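Local atomic coordinates of disulfide isomerase (Salmonella enterica subsp. enterica serovar Typhimurium, PDB entry 3L9U), a protein that probably transfers its redox-active disulfide to other proteins and, as a DsbA-type thioredoxin-fold oxidoreductase, probably works with DsbI to form an essential disulfide in AssT. Residues A5-E8 with G9-M13; F36-K39 with Y40-V44. All coordinates share one frame; numbering follows the deposited sequence.

Contact 1: residues A5-E8 with G9-M13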
loop_
_atom_site.group_PDB
_atom_site.type_symbol
_atom_site.label_atom_id
_atom_site.label_comp_id
_atom_site.label_asym_id
_atom_site.label_seq_id
_atom_site.Cartn_x
_atom_site.Cartn_y
_atom_site.Cartn_z
ATOM N N ALA A 5 25.921 -0.606 -1.671
ATOM C CA ALA A 5 26.090 0.778 -1.268
ATOM C C ALA A 5 25.378 1.133 0.028
ATOM O O ALA A 5 25.618 2.198 0.597
ATOM C CB ALA A 5 25.618 1.697 -2.388
ATOM N N PHE A 6 24.501 0.252 0.498
ATOM C CA PHE A 6 23.631 0.605 1.619
ATOM C C PHE A 6 23.907 -0.202 2.879
ATOM O O PHE A 6 24.504 -1.280 2.826
ATOM C CB PHE A 6 22.170 0.537 1.191
ATOM C CG PHE A 6 21.850 1.487 0.081
ATOM C CD1 PHE A 6 21.512 2.802 0.362
ATOM C CD2 PHE A 6 21.937 1.087 -1.244
ATOM C CE1 PHE A 6 21.238 3.695 -0.655
ATOM C CE2 PHE A 6 21.667 1.976 -2.267
ATOM C CZ PHE A 6 21.315 3.283 -1.972
ATOM N N THR A 7 23.469 0.343 4.006
ATOM C CA THR A 7 23.953 -0.075 5.312
ATOM C C THR A 7 22.863 -0.658 6.212
ATOM O O THR A 7 21.892 0.010 6.561
ATOM C CB THR A 7 24.635 1.120 6.034
ATOM O OG1 THR A 7 25.664 1.658 5.192
ATOM C CG2 THR A 7 25.241 0.681 7.345
ATOM N N GLU A 8 23.043 -1.916 6.586
ATOM C CA GLU A 8 22.168 -2.561 7.546
ATOM C C GLU A 8 22.119 -1.764 8.855
ATOM O O GLU A 8 23.156 -1.389 9.401
ATOM C CB GLU A 8 22.683 -3.973 7.815
ATOM C CG GLU A 8 21.890 -4.715 8.838
ATOM C CD GLU A 8 22.464 -6.083 9.138
ATOM O OE1 GLU A 8 23.668 -6.321 8.891
ATOM O OE2 GLU A 8 21.696 -6.919 9.626
ATOM N N GLY A 9 20.911 -1.501 9.347
ATOM C CA GLY A 9 20.730 -0.783 10.597
ATOM C C GLY A 9 20.539 0.709 10.399
ATOM O O GLY A 9 20.122 1.424 11.311
ATOM N N THR A 10 20.850 1.186 9.200
ATOM C CA THR A 10 20.646 2.587 8.868
ATOM C C THR A 10 19.672 2.726 7.710
ATOM O O THR A 10 18.631 3.370 7.831
ATOM C CB THR A 10 21.969 3.276 8.500
ATOM O OG1 THR A 10 22.835 3.284 9.643
ATOM C CG2 THR A 10 21.711 4.706 8.051
ATOM N N ASP A 11 20.003 2.104 6.586
ATOM C CA ASP A 11 19.144 2.205 5.404
ATOM C C ASP A 11 18.004 1.196 5.428
ATOM O O ASP A 11 16.914 1.467 4.922
ATOM C CB ASP A 11 19.977 2.044 4.137
ATOM C CG ASP A 11 21.034 3.116 4.015
ATOM O OD1 ASP A 11 20.667 4.311 3.956
ATOM O OD2 ASP A 11 22.227 2.765 3.982
ATOM N N TYR A 12 18.256 0.037 6.025
ATOM C CA TYR A 12 17.266 -1.033 6.047
ATOM C C TYR A 12 17.559 -1.976 7.201
ATOM O O TYR A 12 18.612 -1.896 7.819
ATOM C CB TYR A 12 17.307 -1.820 4.730
ATOM C CG TYR A 12 18.602 -2.585 4.537
ATOM C CD1 TYR A 12 19.710 -1.974 3.955
ATOM C CD2 TYR A 12 18.730 -3.909 4.969
ATOM C CE1 TYR A 12 20.900 -2.662 3.786
ATOM C CE2 TYR A 12 19.920 -4.603 4.803
ATOM C CZ TYR A 12 20.999 -3.972 4.210
ATOM O OH TYR A 12 22.190 -4.650 4.039
ATOM N N MET A 13 16.635 -2.886 7.460
ATOM C CA MET A 13 16.867 -3.928 8.436
ATOM C C MET A 13 16.198 -5.197 7.945
ATOM O O MET A 13 15.317 -5.158 7.085
ATOM C CB MET A 13 16.283 -3.525 9.782
ATOM C CG MET A 13 14.802 -3.225 9.702
ATOM S SD MET A 13 14.066 -2.900 11.305
ATOM C CE MET A 13 14.703 -4.267 12.269
HETATM O O HOH W 1 24.660 -3.740 3.187
HETATM O O HOH W 2 23.917 0.980 10.638
#

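Contact 2: residues F36-K39 with Y40-V44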
loop_
_atom_site.group_PDB
_atom_site.type_symbol
_atom_site.label_atom_id
_atom_site.label_comp_id
_atom_site.label_asym_id
_atom_site.label_seq_id
_atom_site.Cartn_x
_atom_site.Cartn_y
_atom_site.Cartn_z
ATOM N N PHE A 36 2.072 10.705 6.231
ATOM C CA PHE A 36 3.288 10.459 5.468
ATOM C C PHE A 36 3.044 9.471 4.327
ATOM O O PHE A 36 3.731 9.515 3.299
ATOM C CB PHE A 36 4.451 10.033 6.372
ATOM C CG PHE A 36 5.125 11.186 7.064
ATOM C CD1 PHE A 36 5.471 12.324 6.358
ATOM C CD2 PHE A 36 5.420 11.127 8.412
ATOM C CE1 PHE A 36 6.094 13.390 6.987
ATOM C CE2 PHE A 36 6.047 12.183 9.048
ATOM C CZ PHE A 36 6.382 13.317 8.333
ATOM N N CYS A 37 2.067 8.583 4.483
ATOM C CA CYS A 37 1.703 7.687 3.392
ATOM C C CYS A 37 1.204 8.509 2.210
ATOM O O CYS A 37 1.597 8.276 1.075
ATOM C CB CYS A 37 0.639 6.684 3.843
ATOM S SG CYS A 37 1.205 5.603 5.180
ATOM N N TYR A 38 0.341 9.483 2.499
ATOM C CA TYR A 38 -0.172 10.403 1.491
ATOM C C TYR A 38 0.999 11.145 0.823
ATOM O O TYR A 38 1.114 11.170 -0.408
ATOM C CB TYR A 38 -1.114 11.402 2.172
ATOM C CG TYR A 38 -1.894 12.345 1.271
ATOM C CD1 TYR A 38 -2.022 12.114 -0.099
ATOM C CD2 TYR A 38 -2.531 13.462 1.808
ATOM C CE1 TYR A 38 -2.757 12.989 -0.906
ATOM C CE2 TYR A 38 -3.265 14.327 1.014
ATOM C CZ TYR A 38 -3.387 14.080 -0.334
ATOM O OH TYR A 38 -4.123 14.943 -1.111
ATOM N N LYS A 39 1.869 11.740 1.638
ATOM C CA LYS A 39 3.027 12.471 1.127
ATOM C C LYS A 39 3.872 11.620 0.178
ATOM O O LYS A 39 4.223 12.041 -0.937
ATOM C CB LYS A 39 3.888 12.946 2.302
ATOM C CG LYS A 39 5.041 13.855 1.917
ATOM C CD LYS A 39 5.934 14.150 3.123
ATOM C CE LYS A 39 7.050 15.131 2.771
ATOM N NZ LYS A 39 6.538 16.490 2.418
ATOM N N TYR A 40 4.223 10.424 0.627
ATOM C CA TYR A 40 5.042 9.542 -0.194
ATOM C C TYR A 40 4.288 9.041 -1.431
ATOM O O TYR A 40 4.878 8.885 -2.494
ATOM C CB TYR A 40 5.600 8.375 0.636
ATOM C CG TYR A 40 6.887 8.728 1.346
ATOM C CD1 TYR A 40 6.882 9.509 2.495
ATOM C CD2 TYR A 40 8.113 8.296 0.853
ATOM C CE1 TYR A 40 8.062 9.852 3.134
ATOM C CE2 TYR A 40 9.293 8.634 1.476
ATOM C CZ TYR A 40 9.262 9.408 2.623
ATOM O OH TYR A 40 10.444 9.738 3.247
ATOM N N ASP A 41 2.988 8.784 -1.295
ATOM C CA ASP A 41 2.199 8.332 -2.443
ATOM C C ASP A 41 2.137 9.405 -3.538
ATOM O O ASP A 41 2.120 9.090 -4.731
ATOM C CB ASP A 41 0.786 7.906 -2.004
ATOM C CG ASP A 41 0.515 6.430 -2.247
ATOM O OD1 ASP A 41 0.751 5.968 -3.388
ATOM O OD2 ASP A 41 0.055 5.737 -1.303
ATOM N N LYS A 42 2.085 10.672 -3.139
ATOM C CA LYS A 42 2.026 11.753 -4.121
ATOM C C LYS A 42 3.313 11.900 -4.923
ATOM O O LYS A 42 3.267 12.239 -6.101
ATOM C CB LYS A 42 1.689 13.095 -3.461
ATOM C CG LYS A 42 0.236 13.203 -3.020
ATOM C CD LYS A 42 -0.120 14.619 -2.596
ATOM C CE LYS A 42 0.469 14.983 -1.237
ATOM N NZ LYS A 42 0.218 16.416 -0.877
ATOM N N ALA A 43 4.455 11.646 -4.288
ATOM C CA ALA A 43 5.740 12.083 -4.842
ATOM C C ALA A 43 6.795 10.995 -5.068
ATOM O O ALA A 43 7.603 11.100 -5.996
ATOM C CB ALA A 43 6.322 13.189 -3.977
ATOM N N VAL A 44 6.800 9.967 -4.220
ATOM C CA VAL A 44 7.930 9.039 -4.157
ATOM C C VAL A 44 7.592 7.627 -4.647
ATOM O O VAL A 44 8.365 7.014 -5.398
ATOM C CB VAL A 44 8.480 8.943 -2.705
ATOM C CG1 VAL A 44 9.570 7.872 -2.596
ATOM C CG2 VAL A 44 8.990 10.311 -2.218
#

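Contact 1: residues A5-E8 with G9-M13
The carbonyl oxygen of Thr7 is gripped by two backbone amides that reach it from further along the same chain. Asp11 N lies 2.8 Å from Thr7 O, in the carbonyl plane with a C=O...N angle of 159°, whereas Thr10 N binds Thr7 O at 3.1 Å from well above that plane. The second bond closes a beta turn over Glu8 and Gly9, and their backbone angles, with a positive phi at Gly9, make it type II. Gly9 N in turn donates to Tyr12 O at 2.8 Å.

Asp11 returns to Thr7 a second time through its side chain: OD2 takes the N-H of Thr7 at 2.7 Å on its anti lone pair, so both backbone polar groups of Thr7 are tied to one residue. The same carboxylate abuts the rim of the Phe6 ring, with Asp11 CG 3.7 Å from Phe6 CD1 and the two planes 88° apart.

Across the turn, Tyr12 CG is set between its backbone N and carbonyl carbon (chi1 66°), which carries the ring under Glu8. Glu8 CA sits over one ring face, 4.0 Å from the centroid, in a CH-pi contact offset toward the rim. A water 2.8 Å from Tyr12 OH joins it to Phe6 O; this water and Phe6 O both lie at the edge of the Tyr12 ring, in its plane. A second water links Glu8 O with Thr10 OG1.

Glu196 accepts from the amides of Ala5 and Phe6, and Leu193 of helix 187-198 touches both aromatic rings. Backbone bonds of Asp11 to Tyr180 and of Met13 to Leu178 lead into the sheet. The arrangement is a type II turn, braced by an aspartate side chain, that leads into edge strand 12-14 of this thioredoxin-fold protein.

Contact 2: residues F36-K39 with Y40-V44
Phe36 O accepts the amide of Tyr40 at 2.9 Å in the first turns of the helix that carries the thioredoxin-type CxxC motif; the same oxygen lies at the edge of the Tyr40 ring, 3.3 Å from CD1. Cys37, joined to Cys34 in the redox-active disulfide, offers its carbonyl oxygen to Asp41 N at 2.8 Å. The Asp41 carboxylate turns to partners beyond the helix: OD1 forms a salt bridge with Lys102, while OD2 forms a salt bridge with Lys28 and a hydrogen bond with the hydroxyl of Tyr106.

Tyr38 O receives Lys42 N. The Tyr38 side chain carries the main side-chain contact: a chi1 of -173° points CG away from the amide nitrogen of Tyr38, and the ring and the Lys42 chain cross at a slant, Lys42 CD lying 3.5 Å from Tyr38 CE1. A bend at chi3 (-74°) then brings Lys42 CE over one face, and the ammonium adds a cation-pi contact, NZ lying 4.5 Å from the ring centroid. Tyr38 also stacks on Tyr106 and bonds Asp111 through OH. At Lys39 the bond is weak, Ala43 N standing 3.4 Å from Lys39 O.

Overall arrangement
Both contacts are local, each within one continuous run of chain, and they do not touch: their centres lie 22 Å apart and their nearest atoms about 11 Å. Contact 1 is a surface turn, 22 Å from the centre of the chain, ahead of strand 12-14, one of the two edge strands of the sheet, and relies on irregular backbone bonds, a carboxylate and bridging waters. Contact 2 sits deeper, at 11 Å and partly buried, on helix 35-43, and includes Cys37 of the redox disulfide; its backbone bonds are regular helical ones. The aspartates differ accordingly: Asp11 takes a backbone amide four residues earlier, Asp41 takes lysines and a tyrosine hydroxyl outside its helix.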